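Local coordinates for protein elongation factor G (Thermus thermophilus, PDB 2DY1) that binds GTP with a magnesium ion and, as a member of the EF-G family, probably acts as a GTPase in the elongation stage of protein synthesis, at residues A[410-415]-A[430-435]; A[522-527]-A[562-567]. One frame throughout, in Å; residues are numbered along the deposited sequence.

Overall arrangement
The two contacts belong to different parts of an elongated five-domain chain. Contact 1, 410-415 with 430-435, is buried within the EFG domain III region, near the middle of the molecule and next to the GTP-binding domain; the side chain of H432 lies about 10 Å from that of T60, a GTP-binding residue, and about 13 Å from the bound GTP. Contact 2, 522-527 with 562-567, is partly buried in the domain IV region, with its centre about 43 Å from the centre of the chain and away from the nucleotide site. The centres of contact 1 and contact 2 are about 38 Å apart; the nearest atoms of contact 1 and contact 2 are about 18 Å apart.

Contact 1: A[410-415]-A[430-435]; sequences PSLKLE and ELHLAT
L412 and L433 mark the closest approach of the two backbones, their CA atoms 8.6 Å apart, where the loop leading into strand 413-416 passes the first turn of helix 430-442; side chains bridge that gap. H432 does most of the reaching. Its CG is anti to the backbone N (chi1 -176°), which carries the imidazole off the helix to S411 and L412. There CE1 is the ring atom nearest both neighbours, S411 OG at 3.2 Å and L412 CD2 at 3.3 Å, both approaching the ring obliquely. S411 OG also comes within 3.4 Å of H432 NE2, but the angle is too poor for a hydrogen bond. D409 takes both groups instead: its OD1 bonds to S411 OG and its OD2 to H432 NE2. At the other ring nitrogen, ND1 is hydrogen-bonded to the backbone N of H428. With both nitrogens engaged, the buried imidazole is fixed in its rotation. L412 CD2 touches L433 CD2 as well, at 4.3 Å, extending the apolar side of the contact. These leucines continue into the domain interior, where L412 meets L405 and L406 of helix 392-408, and L433 packs on V383 and V385. At the helix start the backbone N of H432 bonds to D86 OD1, tying this turn to the GTP-binding domain. The contact lies in the ferredoxin-like alpha/beta sandwich of EF-G domain III, where helices 392-408 and 430-442 cover a four-stranded antiparallel sheet, at the end facing the nucleotide domain.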
ATOM      1  N   PRO A 410      -8.100   2.015   4.281  1.00 12.16           N
ATOM      2  CA  PRO A 410      -7.960   3.272   3.541  1.00 13.15           C
ATOM      3  C   PRO A 410      -6.966   3.185   2.373  1.00 12.40           C
ATOM      4  O   PRO A 410      -6.686   4.201   1.714  1.00 14.69           O
ATOM      5  CB  PRO A 410      -7.517   4.270   4.630  1.00 14.59           C
ATOM      6  CG  PRO A 410      -7.993   3.650   5.903  1.00 19.16           C
ATOM      7  CD  PRO A 410      -7.706   2.185   5.689  1.00 14.29           C
ATOM      8  N   SER A 411      -6.410   1.991   2.125  1.00 10.71           N
ATOM      9  CA  SER A 411      -5.503   1.831   0.988  1.00 10.07           C
ATOM     10  C   SER A 411      -6.307   1.566  -0.287  1.00 14.14           C
ATOM     11  O   SER A 411      -5.741   1.490  -1.374  1.00 14.54           O
ATOM     12  CB  SER A 411      -4.490   0.698   1.206  1.00 11.65           C
ATOM     13  OG  SER A 411      -5.057  -0.580   0.947  1.00 12.59           O
ATOM     14  N   LEU A 412      -7.617   1.375  -0.136  1.00 12.04           N
ATOM     15  CA  LEU A 412      -8.505   1.236  -1.287  1.00 11.12           C
ATOM     16  C   LEU A 412      -8.993   2.666  -1.593  1.00 15.20           C
ATOM     17  O   LEU A 412      -8.972   3.525  -0.708  1.00 17.32           O
ATOM     18  CB  LEU A 412      -9.747   0.398  -0.931  1.00 11.69           C
ATOM     19  CG  LEU A 412      -9.508  -1.094  -0.685  1.00 11.33           C
ATOM     20  CD1 LEU A 412     -10.696  -1.693   0.066  1.00 14.81           C
ATOM     21  CD2 LEU A 412      -9.297  -1.790  -2.030  1.00 14.71           C
ATOM     22  N   LYS A 413      -9.421   2.923  -2.826  1.00 14.46           N
ATOM     23  CA  LYS A 413      -9.976   4.240  -3.172  1.00 13.78           C
ATOM     24  C   LYS A 413     -11.293   3.964  -3.886  1.00 14.28           C
ATOM     25  O   LYS A 413     -11.366   3.109  -4.746  1.00 15.64           O
ATOM     26  CB  LYS A 413      -9.038   5.023  -4.090  1.00 21.29           C
ATOM     27  CG  LYS A 413      -9.515   6.433  -4.421  1.00 26.99           C
ATOM     28  CD  LYS A 413      -8.510   7.111  -5.343  1.00 31.67           C
ATOM     29  CE  LYS A 413      -9.139   8.242  -6.127  1.00 39.94           C
ATOM     30  NZ  LYS A 413      -8.424   8.434  -7.425  1.00 41.46           N
ATOM     31  N   LEU A 414     -12.332   4.689  -3.521  1.00 13.27           N
ATOM     32  CA  LEU A 414     -13.636   4.489  -4.130  1.00 17.87           C
ATOM     33  C   LEU A 414     -13.961   5.790  -4.844  1.00 23.41           C
ATOM     34  O   LEU A 414     -13.873   6.850  -4.238  1.00 22.57           O
ATOM     35  CB  LEU A 414     -14.646   4.213  -3.020  1.00 21.19           C
ATOM     36  CG  LEU A 414     -16.076   3.842  -3.359  1.00 26.96           C
ATOM     37  CD1 LEU A 414     -16.110   2.516  -4.123  1.00 20.83           C
ATOM     38  CD2 LEU A 414     -16.851   3.753  -2.058  1.00 25.56           C
ATOM     39  N   GLU A 415     -14.307   5.711  -6.126  1.00 19.68           N
ATOM     40  CA  GLU A 415     -14.624   6.918  -6.885  1.00 26.97           C
ATOM     41  C   GLU A 415     -15.715   6.725  -7.928  1.00 28.26           C
ATOM     42  O   GLU A 415     -15.825   5.677  -8.555  1.00 23.97           O
ATOM     43  CB  GLU A 415     -13.381   7.439  -7.604  1.00 33.30           C
ATOM     44  CG  GLU A 415     -13.042   6.664  -8.872  1.00 42.80           C
ATOM     45  CD  GLU A 415     -12.132   7.434  -9.821  1.00 53.17           C
ATOM     46  OE1 GLU A 415     -12.496   8.564 -10.219  1.00 52.78           O
ATOM     47  OE2 GLU A 415     -11.055   6.905 -10.176  1.00 51.77           O
ATOM     48  N   GLU A 430      -4.532  -7.870  -7.575  1.00 11.69           N
ATOM     49  CA  GLU A 430      -5.636  -8.807  -7.734  1.00 11.61           C
ATOM     50  C   GLU A 430      -6.045  -9.426  -6.383  1.00 13.25           C
ATOM     51  O   GLU A 430      -7.229  -9.538  -6.068  1.00 13.05           O
ATOM     52  CB  GLU A 430      -5.222  -9.906  -8.747  1.00 10.10           C
ATOM     53  CG  GLU A 430      -6.344 -10.880  -9.077  1.00 11.99           C
ATOM     54  CD  GLU A 430      -5.998 -11.897 -10.167  1.00 16.99           C
ATOM     55  OE1 GLU A 430      -4.829 -11.969 -10.591  1.00 17.36           O
ATOM     56  OE2 GLU A 430      -6.923 -12.632 -10.586  1.00 20.91           O
ATOM     57  N   LEU A 431      -5.060  -9.827  -5.582  1.00 12.08           N
ATOM     58  CA  LEU A 431      -5.346 -10.422  -4.288  1.00  9.96           C
ATOM     59  C   LEU A 431      -5.973  -9.386  -3.377  1.00 12.28           C
ATOM     60  O   LEU A 431      -6.946  -9.679  -2.668  1.00  9.95           O
ATOM     61  CB  LEU A 431      -4.058 -10.994  -3.664  1.00 10.93           C
ATOM     62  CG  LEU A 431      -4.192 -11.494  -2.218  1.00 10.57           C
ATOM     63  CD1 LEU A 431      -5.199 -12.643  -2.127  1.00 14.79           C
ATOM     64  CD2 LEU A 431      -2.833 -11.935  -1.714  1.00 14.76           C
ATOM     65  N   HIS A 432      -5.443  -8.167  -3.404  1.00 10.36           N
ATOM     66  CA  HIS A 432      -6.024  -7.117  -2.555  1.00  8.86           C
ATOM     67  C   HIS A 432      -7.526  -6.972  -2.854  1.00 11.10           C
ATOM     68  O   HIS A 432      -8.359  -6.990  -1.939  1.00 11.52           O
ATOM     69  CB  HIS A 432      -5.298  -5.791  -2.811  1.00 10.50           C
ATOM     70  CG  HIS A 432      -5.758  -4.670  -1.926  1.00 11.09           C
ATOM     71  ND1 HIS A 432      -5.656  -3.349  -2.303  1.00 11.14           N
ATOM     72  CD2 HIS A 432      -6.298  -4.669  -0.684  1.00 12.77           C
ATOM     73  CE1 HIS A 432      -6.119  -2.580  -1.328  1.00 14.50           C
ATOM     74  NE2 HIS A 432      -6.514  -3.357  -0.336  1.00 11.20           N
ATOM     75  N   LEU A 433      -7.872  -6.832  -4.133  1.00 10.37           N
ATOM     76  CA  LEU A 433      -9.279  -6.653  -4.521  1.00  8.89           C
ATOM     77  C   LEU A 433     -10.125  -7.875  -4.181  1.00 10.72           C
ATOM     78  O   LEU A 433     -11.288  -7.752  -3.791  1.00 10.92           O
ATOM     79  CB  LEU A 433      -9.351  -6.325  -6.017  1.00 10.22           C
ATOM     80  CG  LEU A 433      -8.830  -4.926  -6.351  1.00 10.65           C
ATOM     81  CD1 LEU A 433      -8.699  -4.794  -7.865  1.00 17.96           C
ATOM     82  CD2 LEU A 433      -9.761  -3.843  -5.778  1.00 13.75           C
ATOM     83  N   ALA A 434      -9.545  -9.068  -4.293  1.00 10.56           N
ATOM     84  CA  ALA A 434     -10.290 -10.264  -3.935  1.00 10.89           C
ATOM     85  C   ALA A 434     -10.636 -10.219  -2.443  1.00 11.46           C
ATOM     86  O   ALA A 434     -11.753 -10.550  -2.049  1.00 10.93           O
ATOM     87  CB  ALA A 434      -9.455 -11.540  -4.255  1.00 10.03           C
ATOM     88  N   THR A 435      -9.684  -9.797  -1.609  1.00 10.99           N
ATOM     89  CA  THR A 435      -9.971  -9.741  -0.179  1.00  9.72           C
ATOM     90  C   THR A 435     -11.004  -8.673   0.145  1.00 12.24           C
ATOM     91  O   THR A 435     -11.722  -8.805   1.130  1.00 12.15           O
ATOM     92  CB  THR A 435      -8.689  -9.517   0.696  1.00  9.01           C
ATOM     93  OG1 THR A 435      -8.082  -8.245   0.415  1.00 11.95           O
ATOM     94  CG2 THR A 435      -7.698 -10.659   0.453  1.00 11.23           C
TER

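Contact 2: A[522-527]-A[562-567]; sequences KGVLAG and KVMAEA
V524 and M564 bury nearly equal areas and carry this contact between them, with A565 adding a smaller share. M564 is stretched out from its first torsion (chi1 177°) to its last, which brings SD and CE to the loop. V524 comes the other way, and the two side chains overlap side by side. The CG2 branch of V524 lies 3.7 Å from M564 CG and equally near the sulfur, while CG1 is more distant. The V524 backbone N points its hydrogen at M564 SD, 3.6 Å away; the N-H...S angle of 173° is almost straight, yet the bond is weak, as a thioether sulfur is a poor acceptor. Just before it, G523 CA rests 4.0 Å from M564 SD, and a beta carbon at the glycine would come tight against the M564 methyl. This is where the loop between helix 509-520 and strand 533-541 is laid against the end of helix 549-566, within domain IV of EF-G, which has a fold related to that of ribosomal protein S5. M564 also packs on I460 of strand 457-460, L487 of strand 477-489 and P569, so its buried chain lies among strands as well as beside the loop. With M564 cut back to an alanine, a gap would probably open between helix and loop, leaving V524 CG2 without its main apolar neighbour and the V524 N-H without its sulfur acceptor. Towards the more exposed margin, V524 CG2 passes over the helix backbone, 4.1 Å from A565 CA, and meets A565 CB more loosely at 4.4 Å. E458, which M564 also touches, binds the loop too: its OE1 and OE2 accept hydrogen bonds from the backbone N atoms of L525 and A526.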
ATOM      1  N   LYS A 522     -21.372  15.201 -25.095  1.00 28.20           N
ATOM      2  CA  LYS A 522     -21.862  14.068 -25.865  1.00 27.90           C
ATOM      3  C   LYS A 522     -21.687  14.262 -27.370  1.00 28.19           C
ATOM      4  O   LYS A 522     -22.542  14.849 -28.031  1.00 32.01           O
ATOM      5  CB  LYS A 522     -23.333  13.823 -25.540  1.00 35.58           C
ATOM      6  CG  LYS A 522     -23.564  13.316 -24.125  1.00 44.82           C
ATOM      7  CD  LYS A 522     -25.036  13.018 -23.874  1.00 53.51           C
ATOM      8  CE  LYS A 522     -25.247  12.411 -22.490  1.00 57.71           C
ATOM      9  NZ  LYS A 522     -26.687  12.143 -22.209  1.00 63.85           N
ATOM     10  N   GLY A 523     -20.584  13.748 -27.903  1.00 26.36           N
ATOM     11  CA  GLY A 523     -20.294  13.872 -29.321  1.00 28.28           C
ATOM     12  C   GLY A 523     -21.282  13.203 -30.257  1.00 30.61           C
ATOM     13  O   GLY A 523     -21.980  12.255 -29.883  1.00 29.34           O
ATOM     14  N   VAL A 524     -21.322  13.686 -31.496  1.00 26.39           N
ATOM     15  CA  VAL A 524     -22.243  13.150 -32.492  1.00 29.75           C
ATOM     16  C   VAL A 524     -21.855  11.791 -33.063  1.00 29.40           C
ATOM     17  O   VAL A 524     -22.706  11.085 -33.606  1.00 32.97           O
ATOM     18  CB  VAL A 524     -22.424  14.143 -33.678  1.00 23.49           C
ATOM     19  CG1 VAL A 524     -22.953  15.469 -33.168  1.00 32.12           C
ATOM     20  CG2 VAL A 524     -21.109  14.339 -34.402  1.00 32.30           C
ATOM     21  N   LEU A 525     -20.587  11.412 -32.954  1.00 33.71           N
ATOM     22  CA  LEU A 525     -20.148  10.136 -33.514  1.00 32.40           C
ATOM     23  C   LEU A 525     -20.649   8.929 -32.734  1.00 34.67           C
ATOM     24  O   LEU A 525     -21.222   8.003 -33.309  1.00 37.13           O
ATOM     25  CB  LEU A 525     -18.619  10.087 -33.612  1.00 29.44           C
ATOM     26  CG  LEU A 525     -18.038   8.875 -34.351  1.00 31.91           C
ATOM     27  CD1 LEU A 525     -18.809   8.644 -35.651  1.00 35.51           C
ATOM     28  CD2 LEU A 525     -16.558   9.108 -34.636  1.00 32.53           C
ATOM     29  N   ALA A 526     -20.442   8.939 -31.425  1.00 29.92           N
ATOM     30  CA  ALA A 526     -20.869   7.822 -30.597  1.00 31.26           C
ATOM     31  C   ALA A 526     -21.238   8.259 -29.184  1.00 32.54           C
ATOM     32  O   ALA A 526     -21.251   7.447 -28.261  1.00 36.10           O
ATOM     33  CB  ALA A 526     -19.769   6.767 -30.560  1.00 31.78           C
ATOM     34  N   GLY A 527     -21.514   9.548 -29.015  1.00 32.23           N
ATOM     35  CA  GLY A 527     -21.912  10.067 -27.713  1.00 25.85           C
ATOM     36  C   GLY A 527     -20.866  10.239 -26.612  1.00 26.19           C
ATOM     37  O   GLY A 527     -21.224  10.396 -25.445  1.00 27.15           O
ATOM     38  N   LYS A 562     -24.971  20.629 -34.767  1.00 24.73           N
ATOM     39  CA  LYS A 562     -25.034  20.736 -36.221  1.00 21.37           C
ATOM     40  C   LYS A 562     -23.650  20.831 -36.844  1.00 22.56           C
ATOM     41  O   LYS A 562     -23.320  20.107 -37.781  1.00 26.29           O
ATOM     42  CB  LYS A 562     -25.846  21.977 -36.614  1.00 27.82           C
ATOM     43  CG  LYS A 562     -25.870  22.251 -38.111  1.00 29.41           C
ATOM     44  CD  LYS A 562     -26.544  23.589 -38.436  1.00 32.50           C
ATOM     45  CE  LYS A 562     -27.947  23.688 -37.829  1.00 34.04           C
ATOM     46  NZ  LYS A 562     -28.663  24.953 -38.219  1.00 34.10           N
ATOM     47  N   VAL A 563     -22.825  21.730 -36.313  1.00 21.34           N
ATOM     48  CA  VAL A 563     -21.506  21.923 -36.880  1.00 20.14           C
ATOM     49  C   VAL A 563     -20.550  20.744 -36.712  1.00 16.55           C
ATOM     50  O   VAL A 563     -19.820  20.401 -37.643  1.00 23.18           O
ATOM     51  CB  VAL A 563     -20.860  23.217 -36.313  1.00 20.45           C
ATOM     52  CG1 VAL A 563     -19.519  23.471 -36.985  1.00 21.92           C
ATOM     53  CG2 VAL A 563     -21.801  24.401 -36.555  1.00 25.91           C
ATOM     54  N   MET A 564     -20.541  20.115 -35.539  1.00 23.25           N
ATOM     55  CA  MET A 564     -19.632  18.993 -35.346  1.00 20.54           C
ATOM     56  C   MET A 564     -19.884  17.886 -36.372  1.00 19.52           C
ATOM     57  O   MET A 564     -18.946  17.226 -36.826  1.00 25.07           O
ATOM     58  CB  MET A 564     -19.765  18.409 -33.940  1.00 23.68           C
ATOM     59  CG  MET A 564     -18.871  17.198 -33.741  1.00 24.32           C
ATOM     60  SD  MET A 564     -19.041  16.442 -32.125  1.00 28.37           S
ATOM     61  CE  MET A 564     -17.904  15.024 -32.351  1.00 28.08           C
ATOM     62  N   ALA A 565     -21.143  17.692 -36.743  1.00 25.62           N
ATOM     63  CA  ALA A 565     -21.493  16.652 -37.713  1.00 27.17           C
ATOM     64  C   ALA A 565     -20.924  16.922 -39.108  1.00 29.16           C
ATOM     65  O   ALA A 565     -20.739  15.997 -39.912  1.00 29.32           O
ATOM     66  CB  ALA A 565     -22.999  16.508 -37.786  1.00 29.74           C
ATOM     67  N   GLU A 566     -20.649  18.190 -39.403  1.00 26.66           N
ATOM     68  CA  GLU A 566     -20.101  18.564 -40.701  1.00 26.11           C
ATOM     69  C   GLU A 566     -18.593  18.667 -40.604  1.00 24.67           C
ATOM     70  O   GLU A 566     -17.918  18.932 -41.599  1.00 28.38           O
ATOM     71  CB  GLU A 566     -20.654  19.927 -41.140  1.00 33.53           C
ATOM     72  CG  GLU A 566     -22.145  20.116 -40.905  1.00 39.20           C
ATOM     73  CD  GLU A 566     -22.617  21.534 -41.213  1.00 48.99           C
ATOM     74  OE1 GLU A 566     -23.821  21.811 -41.025  1.00 51.28           O
ATOM     75  OE2 GLU A 566     -21.790  22.372 -41.642  1.00 49.26           O
ATOM     76  N   ALA A 567     -18.056  18.435 -39.409  1.00 22.53           N
ATOM     77  CA  ALA A 567     -16.620  18.568 -39.195  1.00 27.43           C
ATOM     78  C   ALA A 567     -15.811  17.271 -39.201  1.00 30.54           C
ATOM     79  O   ALA A 567     -14.703  17.226 -38.663  1.00 26.26           O
ATOM     80  CB  ALA A 567     -16.375  19.332 -37.896  1.00 24.70           C
TER